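Local coordinates for protein PHOX (Pseudomonas fluorescens, PDB 4A9V) that hydrolyses phosphate monoesters as an alkaline phosphatase, using an iron-calcium cofactor held within a beta-propeller, at residues 399-404 with 427-432. Residues are numbered along the deposited sequence; the frame is centred on the assembly and turned at random.
Sequences YCTLTN and GQILRW
C400 and L430, then L402 and Q428, form two antiparallel hydrogen-bonded pairs, each closed by a reciprocal couple of N-H...O=C bonds such as C400 N to L430 O at 2.8 Å, while the N-to-C directions of the two short strands make an angle of 152°, antiparallel but twisted. Between and beyond them, T401 with I429 and Y399 with R431 are non-hydrogen-bonded pairs, whose side chains lie together on one face. There R431 runs alongside Y399: its CG sits over one face of the phenol ring, its CD is 3.4 Å from Y399 CZ, and a bend at chi3 (58°) brings NH1 to within 3.0 Å of Y399 OH, which lies in the guanidinium plane. R431 NE makes a salt bridge with D447 OD1 of strand 443-451. A leucine in place of R431 would probably leave the phenol oxygen without this donor and D447 without its salt-bridge partner. These neighbouring strands belong to the antiparallel blade architecture of the PhoX beta-propeller, and the short T401, its OG1 bonded to D479 O, suits the side facing strand 478-483. On the other face, L402 CD1 packs 4.0 Å from L430 CB, and C400 CB meets W432 CZ3. Glycine suits position G427 because a CB would collide with T403 O and L402 O; the T403 side chain lies beside the calcium ligands E387 and D479.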
loop_
_atom_site.group_PDB
_atom_site.type_symbol
_atom_site.label_atom_id
_atom_site.label_comp_id
_atom_site.label_asym_id
_atom_site.label_seq_id
_atom_site.Cartn_x
_atom_site.Cartn_y
_atom_site.Cartn_z
ATOM N N TYR A 399 6.776 8.460 9.428
ATOM C CA TYR A 399 5.376 8.425 9.851
ATOM C C TYR A 399 4.748 7.141 9.337
ATOM O O TYR A 399 4.997 6.742 8.196
ATOM C CB TYR A 399 4.612 9.619 9.269
ATOM C CG TYR A 399 5.115 10.965 9.734
ATOM C CD1 TYR A 399 6.331 11.470 9.288
ATOM C CD2 TYR A 399 4.365 11.746 10.598
ATOM C CE1 TYR A 399 6.826 12.670 9.764
ATOM C CE2 TYR A 399 4.832 12.961 11.049
ATOM C CZ TYR A 399 6.062 13.424 10.637
ATOM O OH TYR A 399 6.531 14.605 11.152
ATOM N N CYS A 400 3.942 6.493 10.174
ATOM C CA CYS A 400 3.329 5.215 9.848
ATOM C C CYS A 400 1.894 5.229 10.358
ATOM O O CYS A 400 1.652 5.486 11.540
ATOM C CB CYS A 400 4.096 4.090 10.553
ATOM S SG CYS A 400 3.486 2.421 10.229
ATOM N N THR A 401 0.942 4.911 9.490
ATOM C CA THR A 401 -0.422 4.741 9.961
ATOM C C THR A 401 -0.582 3.387 10.648
ATOM O O THR A 401 0.007 2.379 10.237
ATOM C CB THR A 401 -1.436 4.883 8.818
ATOM O OG1 THR A 401 -1.079 3.987 7.766
ATOM C CG2 THR A 401 -1.478 6.307 8.300
ATOM N N LEU A 402 -1.344 3.401 11.731
ATOM C CA LEU A 402 -1.768 2.201 12.430
ATOM C C LEU A 402 -3.289 2.246 12.382
ATOM O O LEU A 402 -3.923 3.044 13.088
ATOM C CB LEU A 402 -1.248 2.238 13.872
ATOM C CG LEU A 402 0.277 2.301 14.047
ATOM C CD1 LEU A 402 0.639 2.471 15.516
ATOM C CD2 LEU A 402 0.906 1.032 13.486
ATOM N N THR A 403 -3.856 1.577 11.384
ATOM C CA THR A 403 -5.136 2.016 10.868
ATOM C C THR A 403 -6.284 1.776 11.860
ATOM O O THR A 403 -7.200 2.587 11.959
ATOM C CB THR A 403 -5.414 1.428 9.466
ATOM O OG1 THR A 403 -6.469 2.175 8.857
ATOM C CG2 THR A 403 -5.798 -0.037 9.502
ATOM N N ASN A 404 -6.216 0.655 12.577
ATOM C CA ASN A 404 -7.147 0.297 13.650
ATOM C C ASN A 404 -6.752 -1.093 14.162
ATOM O O ASN A 404 -5.837 -1.725 13.616
ATOM C CB ASN A 404 -8.610 0.329 13.174
ATOM C CG ASN A 404 -8.838 -0.459 11.899
ATOM O OD1 ASN A 404 -8.588 -1.666 11.839
ATOM N ND2 ASN A 404 -9.371 0.215 10.879
ATOM N N GLY A 427 -7.827 4.196 14.929
ATOM C CA GLY A 427 -6.442 4.274 14.476
ATOM C C GLY A 427 -5.666 5.479 14.978
ATOM O O GLY A 427 -6.161 6.309 15.751
ATOM N N GLN A 428 -4.419 5.551 14.535
ATOM C CA GLN A 428 -3.486 6.559 15.000
ATOM C C GLN A 428 -2.318 6.620 14.012
ATOM O O GLN A 428 -2.172 5.735 13.159
ATOM C CB GLN A 428 -2.999 6.253 16.435
ATOM C CG GLN A 428 -2.225 4.946 16.603
ATOM C CD GLN A 428 -3.092 3.781 17.059
ATOM O OE1 GLN A 428 -4.318 3.833 16.992
ATOM N NE2 GLN A 428 -2.449 2.688 17.450
ATOM N N ILE A 429 -1.577 7.725 14.052
ATOM C CA ILE A 429 -0.378 7.874 13.230
ATOM C C ILE A 429 0.838 7.969 14.140
ATOM O O ILE A 429 0.928 8.846 15.018
ATOM C CB ILE A 429 -0.440 9.091 12.287
ATOM C CG1 ILE A 429 -1.684 8.996 11.402
ATOM C CG2 ILE A 429 0.834 9.155 11.455
ATOM C CD1 ILE A 429 -1.863 10.163 10.450
ATOM N N LEU A 430 1.752 7.031 13.935
ATOM C CA LEU A 430 2.986 6.894 14.676
ATOM C C LEU A 430 4.120 7.611 13.945
ATOM O O LEU A 430 4.207 7.544 12.721
ATOM C CB LEU A 430 3.289 5.399 14.782
ATOM C CG LEU A 430 4.654 4.950 15.282
ATOM C CD1 LEU A 430 4.883 5.353 16.727
ATOM C CD2 LEU A 430 4.765 3.446 15.119
ATOM N N ARG A 431 4.949 8.340 14.688
ATOM C CA ARG A 431 6.128 9.000 14.148
ATOM C C ARG A 431 7.358 8.492 14.874
ATOM O O ARG A 431 7.321 8.295 16.089
ATOM C CB ARG A 431 5.997 10.520 14.322
ATOM C CG ARG A 431 7.265 11.302 14.041
ATOM C CD ARG A 431 7.003 12.789 13.877
ATOM N NE ARG A 431 6.365 13.366 15.053
ATOM C CZ ARG A 431 5.804 14.572 15.082
ATOM N NH1 ARG A 431 5.846 15.356 14.014
ATOM N NH2 ARG A 431 5.182 14.980 16.178
ATOM N N TRP A 432 8.475 8.368 14.161
ATOM C CA TRP A 432 9.758 8.201 14.828
ATOM C C TRP A 432 10.835 9.038 14.207
ATOM O O TRP A 432 10.787 9.411 13.030
ATOM C CB TRP A 432 10.200 6.733 14.955
ATOM C CG TRP A 432 10.382 5.980 13.662
ATOM C CD1 TRP A 432 11.546 5.806 12.921
ATOM C CD2 TRP A 432 9.391 5.131 13.013
ATOM N NE1 TRP A 432 11.333 4.938 11.879
ATOM C CE2 TRP A 432 10.055 4.495 11.884
ATOM C CE3 TRP A 432 8.075 4.823 13.274
ATOM C CZ2 TRP A 432 9.395 3.591 11.060
ATOM C CZ3 TRP A 432 7.412 3.936 12.431
ATOM C CH2 TRP A 432 8.048 3.356 11.335
#